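SusD homolog (Bacteroides thetaiotaomicron, PDB 4MRU) probably binds mucin O-glycans at the cell surface, as a member of the SusD-like family of outer-membrane lipoproteins with a TPR-like helical fold. Local coordinates at residues Q44-M49 and M118-D123; E67-Y72 and D77-P82. All coordinates share one frame; numbering follows the deposited sequence.

From the N terminus the chain first forms helix 40-54, whose residues 44-49 make one side of contact 1. Residues 67-72, in the loop after strand 58-60, then meet residues 77-82, which lead into helix 81-100, in contact 2, a short closure with only four residues between the segments. Helices 81-100 and 104-125 follow in succession, and residues 118-123 on the latter complete contact 1. Contact 2 therefore lies wholly within the longer loop that contact 1 closes. Their centres are about 11 Å apart, and helix 40-54 serves both: Met46 and Glu47 reach helix 104-125, while Phe45 and Met49 pack on Trp78, tying helix 40-54 to the segment that leads into helix 81-100.

Contact 1. Residues Q44-M49 and M118-D123; sequences QFMEAM and MQRVTD
The extended side chain of Met46, present as selenomethionine and with CG anti to the backbone N (chi1 -173°), and the long side chain of Arg120 carry the selenium and the guanidinium into the gap between two helices. Glu47 folds at chi2 (-71°) and brings its carboxylate to the same guanidinium. A salt bridge results: Arg120 NH2 donates to Glu47 OE2 over 2.6 Å in a nearly straight bond, meeting the oxygen close to its C-O axis, and NH1 adds a weak second bond to the same OE2 at 3.2 Å. OE2 lies at the guanidinium edge, almost in its plane, and the carboxylate and guanidinium planes are only 20° apart. A water lies between Glu47 OE1 (2.6 Å) and Arg120 NH1 (3.0 Å), accepting from NH1; with two polar bridges the guanidinium is hindered from turning. Met46 SE lies 3.6 Å from Arg120 NH2, and its CE touches Val121 CG2 at 4.2 Å. Both Met46 and Val121 also pack on Val86 of helix 81-100, which adds an apolar flank to the buried ion pair. Because the segment axes remain 13.2 Å apart, long side chains rather than close backbone packing span the gap. This buried salt bridge joins helices 40-54 and 104-125 in the interior of a predominantly helical SusD-family protein, described as TPR-like.

Contact 2. Residues E67-Y72 and D77-P82; sequences EKYSTY and DWLKAP. With EDO (1,2-ethanediol), chain G.
Tyr69 OH donates a 2.6 Å hydrogen bond to the backbone oxygen of Trp78, which lies at the edge of the phenol ring, near its plane. The hydroxyl itself stands above the carbonyl plane, about 40° out of it. With CG anti to its carbonyl carbon (chi1 -80°), Tyr69 places its ring beside the 3-10 segment 77-78. There CE1 lies 4.1 Å from Trp78 CB, Leu79 CD2 approaches the phenol obliquely, and Pro82 CG packs 3.9 Å from Tyr69 OH, so apolar groups gather around the hydrogen bond. The indole reaches back to the other segment, where its CZ3 comes within 3.5 Å of Glu67 O. Residues Tyr69 to Tyr72 form a type I beta turn, closed by Tyr72 N donating to Tyr69 O over 2.9 Å. The Trp78 indole also meets Trp65 edge-to-face. The contact thus fastens the loop after strand 58-60 to the 3-10 segment leading into helix 81-100, with Pro82 of that helix alongside, while helix 40-54 packs against Tyr69 through Met49 and Cys50 and against Ala81 through Leu42.

Contact 1. Residues Q44-M49 and M118-D123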
loop_
_atom_site.group_PDB
_atom_site.type_symbol
_atom_site.label_atom_id
_atom_site.label_comp_id
_atom_site.label_asym_id
_atom_site.label_seq_id
_atom_site.Cartn_x
_atom_site.Cartn_y
_atom_site.Cartn_z
ATOM N N GLN A 44 12.684 -1.114 -6.202
ATOM C CA GLN A 44 13.528 -1.517 -5.053
ATOM C C GLN A 44 13.424 -0.516 -3.896
ATOM O O GLN A 44 13.364 -0.899 -2.748
ATOM C CB GLN A 44 14.987 -1.742 -5.471
ATOM C CG GLN A 44 15.722 -0.482 -5.888
ATOM C CD GLN A 44 17.102 -0.772 -6.428
ATOM O OE1 GLN A 44 17.790 -1.698 -5.961
ATOM N NE2 GLN A 44 17.531 0.021 -7.412
ATOM N N PHE A 45 13.345 0.756 -4.219
ATOM C CA PHE A 45 13.259 1.803 -3.208
ATOM C C PHE A 45 11.846 1.936 -2.664
ATOM O O PHE A 45 11.638 1.912 -1.455
ATOM C CB PHE A 45 13.694 3.141 -3.770
ATOM C CG PHE A 45 15.135 3.176 -4.223
ATOM C CD1 PHE A 45 16.157 3.079 -3.289
ATOM C CD2 PHE A 45 15.450 3.287 -5.538
ATOM C CE1 PHE A 45 17.471 3.073 -3.689
ATOM C CE2 PHE A 45 16.779 3.320 -5.961
ATOM C CZ PHE A 45 17.783 3.221 -5.028
HETATM N N MSE A 46 10.881 2.119 -3.550
HETATM C CA MSE A 46 9.516 2.493 -3.116
HETATM C C MSE A 46 8.785 1.322 -2.513
HETATM O O MSE A 46 8.142 1.443 -1.476
HETATM C CB MSE A 46 8.766 3.053 -4.318
HETATM C CG MSE A 46 7.418 3.619 -3.950
HETATM SE SE MSE A 46 6.764 4.485 -5.606
HETATM C CE MSE A 46 5.456 5.673 -4.633
ATOM N N GLU A 47 8.915 0.151 -3.125
ATOM C CA GLU A 47 8.172 -1.017 -2.689
ATOM C C GLU A 47 8.940 -1.984 -1.791
ATOM O O GLU A 47 8.402 -2.458 -0.793
ATOM C CB GLU A 47 7.714 -1.787 -3.920
ATOM C CG GLU A 47 6.745 -1.015 -4.762
ATOM C CD GLU A 47 5.400 -0.874 -4.098
ATOM O OE1 GLU A 47 4.886 -1.863 -3.488
ATOM O OE2 GLU A 47 4.824 0.211 -4.226
ATOM N N ALA A 48 10.156 -2.348 -2.173
ATOM C CA ALA A 48 10.876 -3.389 -1.451
ATOM C C ALA A 48 11.444 -2.840 -0.125
ATOM O O ALA A 48 11.164 -3.348 0.952
ATOM C CB ALA A 48 11.982 -3.982 -2.330
HETATM N N MSE A 49 12.159 -1.748 -0.237
HETATM C CA MSE A 49 12.759 -1.089 0.945
HETATM C C MSE A 49 11.727 -0.323 1.746
HETATM O O MSE A 49 11.605 -0.528 2.960
HETATM C CB MSE A 49 13.845 -0.172 0.463
HETATM C CG MSE A 49 15.062 -0.884 -0.060
HETATM SE SE MSE A 49 16.299 0.577 -0.509
HETATM C CE MSE A 49 17.555 -0.348 -1.724
HETATM N N MSE A 118 -0.644 9.172 -7.607
HETATM C CA MSE A 118 -0.281 10.203 -6.661
HETATM C C MSE A 118 -0.951 10.064 -5.300
HETATM O O MSE A 118 -0.482 10.668 -4.322
HETATM C CB MSE A 118 -0.649 11.556 -7.246
HETATM C CG MSE A 118 0.178 11.900 -8.485
HETATM SE SE MSE A 118 2.119 11.958 -8.057
HETATM C CE MSE A 118 2.862 11.866 -9.890
ATOM N N GLN A 119 -2.037 9.304 -5.201
ATOM C CA GLN A 119 -2.599 8.989 -3.876
ATOM C C GLN A 119 -1.513 8.360 -2.986
ATOM O O GLN A 119 -1.375 8.681 -1.789
ATOM C CB GLN A 119 -3.837 8.081 -3.990
ATOM C CG GLN A 119 -4.402 7.530 -2.669
ATOM C CD GLN A 119 -3.965 6.097 -2.456
ATOM O OE1 GLN A 119 -4.469 5.186 -3.106
ATOM N NE2 GLN A 119 -2.997 5.887 -1.577
ATOM N N ARG A 120 -0.703 7.502 -3.574
ATOM C CA ARG A 120 0.357 6.823 -2.852
ATOM C C ARG A 120 1.424 7.843 -2.434
ATOM O O ARG A 120 1.924 7.822 -1.305
ATOM C CB ARG A 120 0.982 5.729 -3.690
ATOM C CG ARG A 120 0.137 4.469 -3.851
ATOM C CD ARG A 120 0.410 3.755 -5.144
ATOM N NE ARG A 120 1.852 3.553 -5.383
ATOM C CZ ARG A 120 2.557 2.547 -4.870
ATOM N NH1 ARG A 120 1.993 1.668 -4.037
ATOM N NH2 ARG A 120 3.830 2.465 -5.128
ATOM N N VAL A 121 1.782 8.731 -3.342
ATOM C CA VAL A 121 2.846 9.683 -3.066
ATOM C C VAL A 121 2.471 10.665 -1.957
ATOM O O VAL A 121 3.262 10.916 -1.068
ATOM C CB VAL A 121 3.249 10.449 -4.349
ATOM C CG1 VAL A 121 4.354 11.442 -4.084
ATOM C CG2 VAL A 121 3.690 9.439 -5.422
ATOM N N THR A 122 1.260 11.231 -1.986
ATOM C CA THR A 122 0.894 12.114 -0.896
ATOM C C THR A 122 0.795 11.323 0.432
ATOM O O THR A 122 1.133 11.870 1.479
ATOM C CB THR A 122 -0.400 12.929 -1.115
ATOM O OG1 THR A 122 -0.581 13.818 0.007
ATOM C CG2 THR A 122 -1.611 12.078 -1.249
ATOM N N ASP A 123 0.343 10.086 0.388
ATOM C CA ASP A 123 0.286 9.281 1.621
ATOM C C ASP A 123 1.661 9.033 2.231
ATOM O O ASP A 123 1.788 8.951 3.461
ATOM C CB ASP A 123 -0.414 7.938 1.392
ATOM C CG ASP A 123 -1.933 8.069 1.309
ATOM O OD1 ASP A 123 -2.463 9.179 1.549
ATOM O OD2 ASP A 123 -2.569 7.057 0.970
HETATM O O HOH W 1 2.734 -0.798 -2.448
#

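Contact 2. Residues E67-Y72 and D77-P82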
loop_
_atom_site.group_PDB
_atom_site.type_symbol
_atom_site.label_atom_id
_atom_site.label_comp_id
_atom_site.label_asym_id
_atom_site.label_seq_id
_atom_site.Cartn_x
_atom_site.Cartn_y
_atom_site.Cartn_z
ATOM N N GLU A 67 22.858 2.464 5.905
ATOM C CA GLU A 67 21.878 3.539 5.792
ATOM C C GLU A 67 20.669 3.026 5.044
ATOM O O GLU A 67 20.566 3.166 3.817
ATOM C CB GLU A 67 22.484 4.741 5.078
ATOM C CG GLU A 67 23.729 5.270 5.760
ATOM C CD GLU A 67 24.319 6.449 4.990
ATOM O OE1 GLU A 67 23.820 7.589 5.136
ATOM O OE2 GLU A 67 25.283 6.244 4.247
ATOM N N LYS A 68 19.722 2.470 5.819
ATOM C CA LYS A 68 18.616 1.727 5.295
ATOM C C LYS A 68 17.270 2.313 5.687
ATOM O O LYS A 68 17.080 2.890 6.767
ATOM C CB LYS A 68 18.668 0.300 5.821
ATOM C CG LYS A 68 19.875 -0.505 5.418
ATOM C CD LYS A 68 19.668 -2.001 5.701
ATOM C CE LYS A 68 19.658 -2.284 7.199
ATOM N NZ LYS A 68 19.576 -3.742 7.490
ATOM N N TYR A 69 16.293 2.097 4.812
ATOM C CA TYR A 69 14.931 2.437 5.137
ATOM C C TYR A 69 14.524 1.704 6.421
ATOM O O TYR A 69 13.926 2.337 7.327
ATOM C CB TYR A 69 13.956 2.089 4.007
ATOM C CG TYR A 69 13.908 3.090 2.845
ATOM C CD1 TYR A 69 14.866 3.089 1.841
ATOM C CD2 TYR A 69 12.900 4.034 2.777
ATOM C CE1 TYR A 69 14.795 3.993 0.772
ATOM C CE2 TYR A 69 12.835 4.954 1.736
ATOM C CZ TYR A 69 13.774 4.936 0.745
ATOM O OH TYR A 69 13.648 5.832 -0.274
ATOM N N SER A 70 14.874 0.416 6.549
ATOM C CA SER A 70 14.369 -0.402 7.699
ATOM C C SER A 70 14.882 0.076 9.071
ATOM O O SER A 70 14.220 -0.149 10.100
ATOM C CB SER A 70 14.698 -1.862 7.522
ATOM O OG SER A 70 16.084 -2.037 7.461
ATOM N N THR A 71 16.024 0.754 9.073
ATOM C CA THR A 71 16.600 1.322 10.321
ATOM C C THR A 71 16.371 2.840 10.451
ATOM O O THR A 71 16.946 3.502 11.332
ATOM C CB THR A 71 18.094 0.964 10.467
ATOM O OG1 THR A 71 18.831 1.351 9.303
ATOM C CG2 THR A 71 18.222 -0.533 10.730
ATOM N N TYR A 72 15.520 3.357 9.587
ATOM C CA TYR A 72 15.009 4.740 9.606
ATOM C C TYR A 72 16.050 5.778 9.180
ATOM O O TYR A 72 15.867 6.968 9.439
ATOM C CB TYR A 72 14.411 5.107 10.990
ATOM C CG TYR A 72 13.318 4.191 11.520
ATOM C CD1 TYR A 72 12.568 3.381 10.700
ATOM C CD2 TYR A 72 13.027 4.158 12.882
ATOM C CE1 TYR A 72 11.520 2.622 11.203
ATOM C CE2 TYR A 72 12.027 3.346 13.404
ATOM C CZ TYR A 72 11.280 2.557 12.552
ATOM O OH TYR A 72 10.271 1.777 13.064
ATOM N N ASP A 77 20.475 9.864 -1.068
ATOM C CA ASP A 77 20.089 9.783 -2.482
ATOM C C ASP A 77 19.153 8.578 -2.764
ATOM O O ASP A 77 18.567 8.494 -3.810
ATOM C CB ASP A 77 21.324 9.875 -3.437
ATOM C CG ASP A 77 22.292 8.726 -3.324
ATOM O OD1 ASP A 77 22.037 7.781 -2.567
ATOM O OD2 ASP A 77 23.343 8.785 -4.019
ATOM N N TRP A 78 18.963 7.685 -1.801
ATOM C CA TRP A 78 17.949 6.657 -1.915
ATOM C C TRP A 78 16.545 7.198 -1.656
ATOM O O TRP A 78 15.533 6.493 -1.880
ATOM C CB TRP A 78 18.241 5.542 -0.936
ATOM C CG TRP A 78 19.447 4.751 -1.232
ATOM C CD1 TRP A 78 20.412 5.021 -2.123
ATOM C CD2 TRP A 78 19.814 3.525 -0.591
ATOM N NE1 TRP A 78 21.380 4.044 -2.093
ATOM C CE2 TRP A 78 21.023 3.091 -1.181
ATOM C CE3 TRP A 78 19.223 2.739 0.402
ATOM C CZ2 TRP A 78 21.672 1.908 -0.794
ATOM C CZ3 TRP A 78 19.880 1.556 0.795
ATOM C CH2 TRP A 78 21.081 1.149 0.180
ATOM N N LEU A 79 16.451 8.457 -1.233
ATOM C CA LEU A 79 15.148 9.120 -1.063
ATOM C C LEU A 79 14.572 9.738 -2.348
ATOM O O LEU A 79 13.452 10.216 -2.361
ATOM C CB LEU A 79 15.268 10.238 -0.010
ATOM C CG LEU A 79 15.471 9.843 1.445
ATOM C CD1 LEU A 79 15.785 11.110 2.258
ATOM C CD2 LEU A 79 14.269 9.125 2.005
ATOM N N LYS A 80 15.360 9.764 -3.400
ATOM C CA LYS A 80 14.966 10.360 -4.651
ATOM C C LYS A 80 13.805 9.669 -5.339
ATOM O O LYS A 80 12.880 10.335 -5.812
ATOM C CB LYS A 80 16.173 10.370 -5.627
ATOM C CG LYS A 80 15.927 11.244 -6.831
ATOM C CD LYS A 80 17.126 11.294 -7.765
ATOM C CE LYS A 80 16.898 12.249 -8.943
ATOM N NZ LYS A 80 16.638 11.478 -10.179
ATOM N N ALA A 81 13.829 8.344 -5.412
ATOM C CA ALA A 81 12.944 7.632 -6.366
ATOM C C ALA A 81 11.445 7.715 -6.050
ATOM O O ALA A 81 10.664 7.975 -6.943
ATOM C CB ALA A 81 13.359 6.175 -6.504
ATOM N N PRO A 82 11.034 7.534 -4.777
ATOM C CA PRO A 82 9.573 7.588 -4.536
ATOM C C PRO A 82 8.885 8.968 -4.706
ATOM O O PRO A 82 7.662 9.051 -4.644
ATOM C CB PRO A 82 9.448 7.119 -3.079
ATOM C CG PRO A 82 10.753 6.432 -2.782
ATOM C CD PRO A 82 11.769 7.223 -3.543
HETATM C C1 EDO G . 7.612 -0.964 13.073
HETATM O O1 EDO G . 6.755 -0.919 11.935
HETATM C C2 EDO G . 9.067 -0.975 12.626
HETATM O O2 EDO G . 9.330 0.065 11.654
#